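Local atomic coordinates of chorismate mutase (PDB entry 1XHO), a protein that probably catalyses the rearrangement of chorismate to prephenate, as a trimeric chorismate mutase of the type I (AroH-like) family. Residues C[68-82]-C[95-108]. Sequence-based numbering, arbitrary orientation.
Sequences EDDIISIIFTVTKDL and GWTSTALMCMNEID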
ATOM      1  N   GLU C  68      -3.745  19.480  -4.364  1.00 34.04           N
ATOM      2  CA  GLU C  68      -2.598  18.740  -3.787  1.00 35.85           C
ATOM      3  C   GLU C  68      -2.441  18.897  -2.260  1.00 34.71           C
ATOM      4  O   GLU C  68      -2.015  17.953  -1.586  1.00 31.21           O
ATOM      5  CB  GLU C  68      -1.271  19.110  -4.464  1.00 36.78           C
ATOM      6  CG  GLU C  68      -0.171  18.057  -4.180  1.00 37.75           C
ATOM      7  CD  GLU C  68       1.254  18.521  -4.440  1.00 38.46           C
ATOM      8  OE1 GLU C  68       1.477  19.689  -4.827  1.00 40.90           O
ATOM      9  OE2 GLU C  68       2.168  17.691  -4.264  1.00 40.02           O
ATOM     10  N   ASP C  69      -2.766  20.082  -1.729  1.00 34.72           N
ATOM     11  CA  ASP C  69      -2.807  20.328  -0.261  1.00 35.86           C
ATOM     12  C   ASP C  69      -3.630  19.298   0.524  1.00 31.97           C
ATOM     13  O   ASP C  69      -3.358  19.044   1.696  1.00 31.88           O
ATOM     14  CB  ASP C  69      -3.411  21.713   0.041  1.00 39.23           C
ATOM     15  CG  ASP C  69      -2.398  22.834  -0.032  1.00 42.84           C
ATOM     16  OD1 ASP C  69      -1.192  22.582   0.195  1.00 45.88           O
ATOM     17  OD2 ASP C  69      -2.820  23.987  -0.292  1.00 45.72           O
ATOM     18  N   ASP C  70      -4.649  18.739  -0.119  1.00 30.18           N
ATOM     19  CA  ASP C  70      -5.587  17.827   0.537  1.00 31.45           C
ATOM     20  C   ASP C  70      -5.110  16.371   0.536  1.00 29.80           C
ATOM     21  O   ASP C  70      -5.617  15.555   1.311  1.00 30.26           O
ATOM     22  CB  ASP C  70      -6.957  17.912  -0.153  1.00 31.71           C
ATOM     23  CG  ASP C  70      -7.493  19.351  -0.233  1.00 33.24           C
ATOM     24  OD1 ASP C  70      -7.503  20.030   0.814  1.00 34.30           O
ATOM     25  OD2 ASP C  70      -7.893  19.792  -1.343  1.00 32.37           O
ATOM     26  N   ILE C  71      -4.146  16.061  -0.336  1.00 29.15           N
ATOM     27  CA  ILE C  71      -3.726  14.675  -0.609  1.00 29.73           C
ATOM     28  C   ILE C  71      -2.603  14.221   0.337  1.00 29.29           C
ATOM     29  O   ILE C  71      -1.560  14.851   0.436  1.00 29.00           O
ATOM     30  CB  ILE C  71      -3.306  14.502  -2.103  1.00 29.34           C
ATOM     31  CG1 ILE C  71      -4.430  14.995  -3.021  1.00 28.82           C
ATOM     32  CG2 ILE C  71      -2.960  13.040  -2.422  1.00 29.40           C
ATOM     33  CD1 ILE C  71      -4.137  14.852  -4.499  1.00 30.15           C
ATOM     34  N   ILE C  72      -2.844  13.121   1.038  1.00 30.35           N
ATOM     35  CA  ILE C  72      -1.880  12.564   1.985  1.00 27.13           C
ATOM     36  C   ILE C  72      -0.895  11.650   1.243  1.00 27.41           C
ATOM     37  O   ILE C  72       0.327  11.770   1.388  1.00 25.23           O
ATOM     38  CB  ILE C  72      -2.606  11.775   3.104  1.00 26.90           C
ATOM     39  CG1 ILE C  72      -3.571  12.711   3.858  1.00 24.72           C
ATOM     40  CG2 ILE C  72      -1.588  11.109   4.055  1.00 26.57           C
ATOM     41  CD1 ILE C  72      -4.551  11.994   4.761  1.00 23.79           C
ATOM     42  N   SER C  73      -1.435  10.743   0.433  1.00 27.73           N
ATOM     43  CA  SER C  73      -0.606   9.781  -0.284  1.00 26.20           C
ATOM     44  C   SER C  73      -1.309   9.217  -1.528  1.00 25.11           C
ATOM     45  O   SER C  73      -2.542   9.266  -1.644  1.00 23.01           O
ATOM     46  CB  SER C  73      -0.164   8.659   0.662  1.00 26.98           C
ATOM     47  OG  SER C  73      -1.271   8.033   1.292  1.00 31.41           O
ATOM     48  N   ILE C  74      -0.502   8.730  -2.473  1.00 24.88           N
ATOM     49  CA  ILE C  74      -1.021   8.070  -3.661  1.00 22.92           C
ATOM     50  C   ILE C  74      -0.255   6.786  -3.942  1.00 24.30           C
ATOM     51  O   ILE C  74       0.962   6.806  -4.157  1.00 23.79           O
ATOM     52  CB  ILE C  74      -1.019   8.966  -4.919  1.00 22.25           C
ATOM     53  CG1 ILE C  74      -1.474  10.391  -4.563  1.00 22.76           C
ATOM     54  CG2 ILE C  74      -1.910   8.306  -5.990  1.00 20.67           C
ATOM     55  CD1 ILE C  74      -1.750  11.290  -5.728  1.00 23.71           C
ATOM     56  N   ILE C  75      -0.993   5.674  -3.907  1.00 23.58           N
ATOM     57  CA  ILE C  75      -0.474   4.351  -4.205  1.00 24.01           C
ATOM     58  C   ILE C  75      -1.004   3.934  -5.572  1.00 22.97           C
ATOM     59  O   ILE C  75      -2.203   3.970  -5.812  1.00 22.83           O
ATOM     60  CB  ILE C  75      -0.905   3.319  -3.126  1.00 24.87           C
ATOM     61  CG1 ILE C  75      -0.271   3.679  -1.764  1.00 26.41           C
ATOM     62  CG2 ILE C  75      -0.521   1.880  -3.552  1.00 23.68           C
ATOM     63  CD1 ILE C  75      -0.723   2.762  -0.596  1.00 26.25           C
ATOM     64  N   PHE C  76      -0.096   3.551  -6.461  1.00 25.12           N
ATOM     65  CA  PHE C  76      -0.450   3.071  -7.792  1.00 23.68           C
ATOM     66  C   PHE C  76      -0.173   1.579  -7.931  1.00 21.51           C
ATOM     67  O   PHE C  76       0.816   1.083  -7.403  1.00 18.96           O
ATOM     68  CB  PHE C  76       0.378   3.794  -8.842  1.00 24.11           C
ATOM     69  CG  PHE C  76       0.234   5.288  -8.819  1.00 24.15           C
ATOM     70  CD1 PHE C  76      -0.666   5.931  -9.674  1.00 24.84           C
ATOM     71  CD2 PHE C  76       1.015   6.057  -7.969  1.00 23.66           C
ATOM     72  CE1 PHE C  76      -0.781   7.315  -9.677  1.00 24.06           C
ATOM     73  CE2 PHE C  76       0.894   7.452  -7.955  1.00 25.55           C
ATOM     74  CZ  PHE C  76      -0.000   8.082  -8.819  1.00 24.21           C
ATOM     75  N   THR C  77      -1.046   0.871  -8.649  1.00 22.34           N
ATOM     76  CA  THR C  77      -0.744  -0.476  -9.129  1.00 23.37           C
ATOM     77  C   THR C  77      -1.003  -0.571 -10.617  1.00 25.59           C
ATOM     78  O   THR C  77      -1.883   0.112 -11.157  1.00 27.93           O
ATOM     79  CB  THR C  77      -1.552  -1.599  -8.421  1.00 24.05           C
ATOM     80  OG1 THR C  77      -2.959  -1.453  -8.693  1.00 23.42           O
ATOM     81  CG2 THR C  77      -1.276  -1.616  -6.900  1.00 23.32           C
ATOM     82  N   VAL C  78      -0.227  -1.417 -11.279  1.00 24.42           N
ATOM     83  CA  VAL C  78      -0.519  -1.807 -12.641  1.00 25.73           C
ATOM     84  C   VAL C  78      -0.516  -3.324 -12.701  1.00 25.82           C
ATOM     85  O   VAL C  78       0.165  -3.994 -11.914  1.00 26.26           O
ATOM     86  CB  VAL C  78       0.488  -1.225 -13.672  1.00 26.14           C
ATOM     87  CG1 VAL C  78       0.521   0.284 -13.592  1.00 27.23           C
ATOM     88  CG2 VAL C  78       1.897  -1.808 -13.465  1.00 28.12           C
ATOM     89  N   THR C  79      -1.297  -3.857 -13.626  1.00 23.69           N
ATOM     90  CA  THR C  79      -1.307  -5.279 -13.911  1.00 24.78           C
ATOM     91  C   THR C  79       0.008  -5.700 -14.594  1.00 23.69           C
ATOM     92  O   THR C  79       0.706  -4.871 -15.190  1.00 24.86           O
ATOM     93  CB  THR C  79      -2.547  -5.650 -14.774  1.00 23.96           C
ATOM     94  OG1 THR C  79      -2.746  -4.661 -15.791  1.00 23.72           O
ATOM     95  CG2 THR C  79      -3.766  -5.683 -13.924  1.00 23.69           C
ATOM     96  N   LYS C  80       0.337  -6.980 -14.485  1.00 26.29           N
ATOM     97  CA  LYS C  80       1.610  -7.552 -14.986  1.00 31.55           C
ATOM     98  C   LYS C  80       1.962  -7.169 -16.445  1.00 31.84           C
ATOM     99  O   LYS C  80       3.144  -6.987 -16.795  1.00 31.85           O
ATOM    100  CB  LYS C  80       1.547  -9.076 -14.852  1.00 35.18           C
ATOM    101  CG  LYS C  80       2.824  -9.806 -15.190  1.00 39.70           C
ATOM    102  CD  LYS C  80       2.884 -11.157 -14.476  1.00 42.23           C
ATOM    103  CE  LYS C  80       1.711 -12.068 -14.850  1.00 43.59           C
ATOM    104  NZ  LYS C  80       1.943 -13.471 -14.383  1.00 43.78           N
ATOM    105  N   ASP C  81       0.933  -7.043 -17.280  1.00 30.72           N
ATOM    106  CA  ASP C  81       1.100  -6.671 -18.693  1.00 32.94           C
ATOM    107  C   ASP C  81       1.520  -5.215 -18.940  1.00 31.43           C
ATOM    108  O   ASP C  81       1.780  -4.861 -20.064  1.00 32.01           O
ATOM    109  CB  ASP C  81      -0.181  -6.980 -19.487  1.00 35.00           C
ATOM    110  CG  ASP C  81      -1.447  -6.519 -18.771  1.00 36.61           C
ATOM    111  OD1 ASP C  81      -1.412  -5.513 -18.038  1.00 37.89           O
ATOM    112  OD2 ASP C  81      -2.478  -7.185 -18.927  1.00 37.88           O
ATOM    113  N   LEU C  82       1.559  -4.379 -17.903  1.00 31.75           N
ATOM    114  CA  LEU C  82       2.090  -3.017 -18.024  1.00 33.46           C
ATOM    115  C   LEU C  82       3.427  -2.867 -17.283  1.00 34.30           C
ATOM    116  O   LEU C  82       3.493  -3.091 -16.070  1.00 33.92           O
ATOM    117  CB  LEU C  82       1.095  -1.995 -17.460  1.00 33.34           C
ATOM    118  CG  LEU C  82      -0.309  -1.950 -18.064  1.00 33.75           C
ATOM    119  CD1 LEU C  82      -1.132  -0.846 -17.380  1.00 32.42           C
ATOM    120  CD2 LEU C  82      -0.252  -1.752 -19.591  1.00 31.63           C
ATOM    121  N   GLY C  95       1.942  18.695 -11.540  1.00 43.36           N
ATOM    122  CA  GLY C  95       2.429  19.561 -10.487  1.00 41.04           C
ATOM    123  C   GLY C  95       2.289  19.038  -9.077  1.00 39.89           C
ATOM    124  O   GLY C  95       2.456  19.803  -8.127  1.00 38.19           O
ATOM    125  N   TRP C  96       1.988  17.746  -8.916  1.00 38.76           N
ATOM    126  CA  TRP C  96       1.919  17.158  -7.575  1.00 38.41           C
ATOM    127  C   TRP C  96       3.309  16.634  -7.193  1.00 37.65           C
ATOM    128  O   TRP C  96       3.570  15.430  -7.176  1.00 37.76           O
ATOM    129  CB  TRP C  96       0.837  16.071  -7.469  1.00 38.66           C
ATOM    130  CG  TRP C  96      -0.576  16.546  -7.757  1.00 38.40           C
ATOM    131  CD1 TRP C  96      -0.998  17.839  -7.916  1.00 38.65           C
ATOM    132  CD2 TRP C  96      -1.748  15.726  -7.885  1.00 38.40           C
ATOM    133  NE1 TRP C  96      -2.350  17.868  -8.157  1.00 38.43           N
ATOM    134  CE2 TRP C  96      -2.835  16.586  -8.137  1.00 37.77           C
ATOM    135  CE3 TRP C  96      -1.980  14.344  -7.823  1.00 38.07           C
ATOM    136  CZ2 TRP C  96      -4.134  16.114  -8.330  1.00 38.25           C
ATOM    137  CZ3 TRP C  96      -3.279  13.877  -8.005  1.00 38.36           C
ATOM    138  CH2 TRP C  96      -4.335  14.756  -8.256  1.00 38.38           C
ATOM    139  N   THR C  97       4.191  17.581  -6.891  1.00 36.32           N
ATOM    140  CA  THR C  97       5.591  17.311  -6.642  1.00 34.93           C
ATOM    141  C   THR C  97       5.907  17.308  -5.143  1.00 33.68           C
ATOM    142  O   THR C  97       7.055  17.098  -4.769  1.00 32.73           O
ATOM    143  CB  THR C  97       6.478  18.334  -7.397  1.00 36.30           C
ATOM    144  OG1 THR C  97       6.039  19.672  -7.111  1.00 38.78           O
ATOM    145  CG2 THR C  97       6.383  18.100  -8.911  1.00 36.05           C
ATOM    146  N   SER C  98       4.884  17.504  -4.300  1.00 30.82           N
ATOM    147  CA  SER C  98       5.055  17.507  -2.843  1.00 32.92           C
ATOM    148  C   SER C  98       4.292  16.368  -2.153  1.00 31.72           C
ATOM    149  O   SER C  98       4.064  16.416  -0.944  1.00 31.06           O
ATOM    150  CB  SER C  98       4.598  18.852  -2.247  1.00 35.17           C
ATOM    151  OG  SER C  98       5.244  19.955  -2.879  1.00 35.14           O
ATOM    152  N   THR C  99       3.924  15.338  -2.913  1.00 29.40           N
ATOM    153  CA  THR C  99       3.064  14.269  -2.401  1.00 27.92           C
ATOM    154  C   THR C  99       3.784  12.920  -2.432  1.00 23.55           C
ATOM    155  O   THR C  99       4.470  12.600  -3.375  1.00 21.98           O
ATOM    156  CB  THR C  99       1.710  14.219  -3.192  1.00 29.02           C
ATOM    157  OG1 THR C  99       1.007  15.450  -2.994  1.00 31.42           O
ATOM    158  CG2 THR C  99       0.821  13.097  -2.719  1.00 28.52           C
ATOM    159  N   ALA C 100       3.618  12.152  -1.361  1.00 25.55           N
ATOM    160  CA  ALA C 100       4.176  10.816  -1.241  1.00 23.00           C
ATOM    161  C   ALA C 100       3.454   9.875  -2.201  1.00 24.19           C
ATOM    162  O   ALA C 100       2.216   9.713  -2.133  1.00 24.27           O
ATOM    163  CB  ALA C 100       4.048  10.308   0.214  1.00 24.77           C
ATOM    164  N   LEU C 101       4.239   9.281  -3.098  1.00 25.61           N
ATOM    165  CA  LEU C 101       3.762   8.366  -4.128  1.00 26.23           C
ATOM    166  C   LEU C 101       4.414   7.002  -3.930  1.00 27.76           C
ATOM    167  O   LEU C 101       5.485   6.909  -3.337  1.00 24.01           O
ATOM    168  CB  LEU C 101       4.117   8.905  -5.511  1.00 26.11           C
ATOM    169  CG  LEU C 101       3.726  10.366  -5.805  1.00 25.85           C
ATOM    170  CD1 LEU C 101       4.270  10.831  -7.141  1.00 26.81           C
ATOM    171  CD2 LEU C 101       2.239  10.548  -5.789  1.00 26.98           C
HETATM  172  N   MSE C 102       3.774   5.954  -4.437  1.00 28.86           N
HETATM  173  CA  MSE C 102       4.323   4.597  -4.383  1.00 31.22           C
HETATM  174  C   MSE C 102       3.647   3.745  -5.455  1.00 25.64           C
HETATM  175  O   MSE C 102       2.426   3.854  -5.671  1.00 20.78           O
HETATM  176  CB  MSE C 102       4.126   3.993  -2.979  1.00 34.78           C
HETATM  177  CG  MSE C 102       4.730   2.587  -2.787  1.00 40.63           C
HETATM  178 SE   MSE C 102       5.322   2.154  -0.923  1.00 48.68          SE
HETATM  179  CE  MSE C 102       7.017   3.139  -1.101  1.00 42.04           C
ATOM    180  N   CYS C 103       4.440   2.912  -6.135  1.00 23.12           N
ATOM    181  CA  CYS C 103       3.950   2.090  -7.237  1.00 22.13           C
ATOM    182  C   CYS C 103       4.341   0.631  -7.069  1.00 22.84           C
ATOM    183  O   CYS C 103       5.511   0.323  -6.810  1.00 22.68           O
ATOM    184  CB  CYS C 103       4.507   2.583  -8.565  1.00 22.90           C
ATOM    185  SG  CYS C 103       4.245   4.304  -8.890  1.00 24.75           S
HETATM  186  N   MSE C 104       3.349  -0.251  -7.226  1.00 23.15           N
HETATM  187  CA  MSE C 104       3.531  -1.692  -7.154  1.00 25.83           C
HETATM  188  C   MSE C 104       2.842  -2.307  -8.353  1.00 24.32           C
HETATM  189  O   MSE C 104       2.229  -1.612  -9.153  1.00 21.23           O
HETATM  190  CB  MSE C 104       2.897  -2.276  -5.880  1.00 29.99           C
HETATM  191  CG  MSE C 104       3.441  -1.728  -4.555  1.00 32.82           C
HETATM  192 SE   MSE C 104       2.722   0.035  -4.055  1.00 35.93          SE
HETATM  193  CE  MSE C 104       2.565  -0.364  -2.151  1.00 34.83           C
ATOM    194  N   ASN C 105       2.943  -3.620  -8.472  1.00 23.39           N
ATOM    195  CA  ASN C 105       2.103  -4.347  -9.397  1.00 23.78           C
ATOM    196  C   ASN C 105       0.880  -4.843  -8.661  1.00 23.97           C
ATOM    197  O   ASN C 105       0.908  -5.076  -7.439  1.00 23.43           O
ATOM    198  CB  ASN C 105       2.846  -5.527 -10.033  1.00 23.58           C
ATOM    199  CG  ASN C 105       3.848  -5.092 -11.092  1.00 23.88           C
ATOM    200  OD1 ASN C 105       5.053  -5.190 -10.884  1.00 25.24           O
ATOM    201  ND2 ASN C 105       3.352  -4.641 -12.248  1.00 20.93           N
ATOM    202  N   GLU C 106      -0.203  -4.994  -9.414  1.00 23.19           N
ATOM    203  CA  GLU C 106      -1.437  -5.551  -8.896  1.00 23.44           C
ATOM    204  C   GLU C 106      -1.200  -7.028  -8.568  1.00 22.29           C
ATOM    205  O   GLU C 106      -0.333  -7.672  -9.152  1.00 24.60           O
ATOM    206  CB  GLU C 106      -2.559  -5.399  -9.957  1.00 22.96           C
ATOM    207  CG  GLU C 106      -3.960  -5.932  -9.556  1.00 21.83           C
ATOM    208  CD  GLU C 106      -4.679  -5.065  -8.524  1.00 22.29           C
ATOM    209  OE1 GLU C 106      -4.181  -3.965  -8.169  1.00 27.43           O
ATOM    210  OE2 GLU C 106      -5.753  -5.486  -8.058  1.00 22.61           O
ATOM    211  N   ILE C 107      -1.960  -7.550  -7.618  1.00 24.10           N
ATOM    212  CA  ILE C 107      -2.013  -8.985  -7.377  1.00 24.97           C
ATOM    213  C   ILE C 107      -2.123  -9.738  -8.716  1.00 28.71           C
ATOM    214  O   ILE C 107      -2.918  -9.366  -9.591  1.00 27.60           O
ATOM    215  CB  ILE C 107      -3.181  -9.353  -6.432  1.00 23.58           C
ATOM    216  CG1 ILE C 107      -3.152 -10.848  -6.063  1.00 24.34           C
ATOM    217  CG2 ILE C 107      -4.544  -8.916  -7.030  1.00 24.61           C
ATOM    218  CD1 ILE C 107      -4.219 -11.236  -4.993  1.00 25.66           C
ATOM    219  N   ASP C 108      -1.300 -10.772  -8.874  1.00 29.96           N
ATOM    220  CA  ASP C 108      -1.324 -11.613 -10.074  1.00 31.87           C
ATOM    221  C   ASP C 108      -2.450 -12.661  -9.969  1.00 30.83           C
ATOM    222  O   ASP C 108      -2.384 -13.598  -9.168  1.00 30.39           O
ATOM    223  CB  ASP C 108       0.056 -12.274 -10.304  1.00 34.90           C
ATOM    224  CG  ASP C 108       0.087 -13.199 -11.540  1.00 38.31           C
ATOM    225  OD1 ASP C 108      -0.938 -13.324 -12.247  1.00 40.68           O
ATOM    226  OD2 ASP C 108       1.147 -13.805 -11.798  1.00 40.58           O
TER
HETATM  227  O   HOH W   1       5.071  -4.242 -14.327  1.00 22.19           O
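Glu-68 turns its CG away from its own backbone N (chi1 -163°), and its straight side chain runs alongside Trp-96 and Thr-99, in the opposite sense, to bring OE2 to Ser-98 and Thr-99. There the backbone N of Ser-98 takes the syn lone pair of OE2 at 2.7 Å, while Thr-99 OG1 donates to the anti lone pair. Lys-129 of the second subunit also binds Thr-99 OG1, and its positive charge may help stabilise the carboxylate. Ile-71 sets CD1 over one face of the Trp-96 six-membered ring in a CH-pi contact, 3.8 Å from the centroid, and Ile-74 CD1 lies 3.7 Å from CE3. Helix 46-63 packs against this tryptophan through Leu-57 and Ala-61. Past the indole, strands 71-78 and 100-105 run parallel as the two strands of a beta-alpha-beta crossover through helix 89-93, their ladder including Ile-74 N to Ala-100 O, Phe-76 N to Met-102 O (2.7 Å) and Met-104 N to Phe-76 O. On the face turned to the helices, Leu-101 CD2 rests against Ile-74 CB and comes near the plane of the Phe-76 ring at its edge, whereas Cys-103 SG meets that ring obliquely. Ile-75 CG2 touches the selenium of selenomethionine Met-104 at 3.8 Å on the other face, where Thr-77 OG1 donates to Glu-106 OE1 at 2.8 Å. Two donors grip Val-78 O from opposite faces of its carbonyl plane: Glu-106 N, at 2.7 Å, and Asn-105 ND2. Asn-105 OD1 accepts from Asp-108 N of the second subunit, and Lys-80 NZ forms a 2.7 Å salt bridge to Asp-108 OD2.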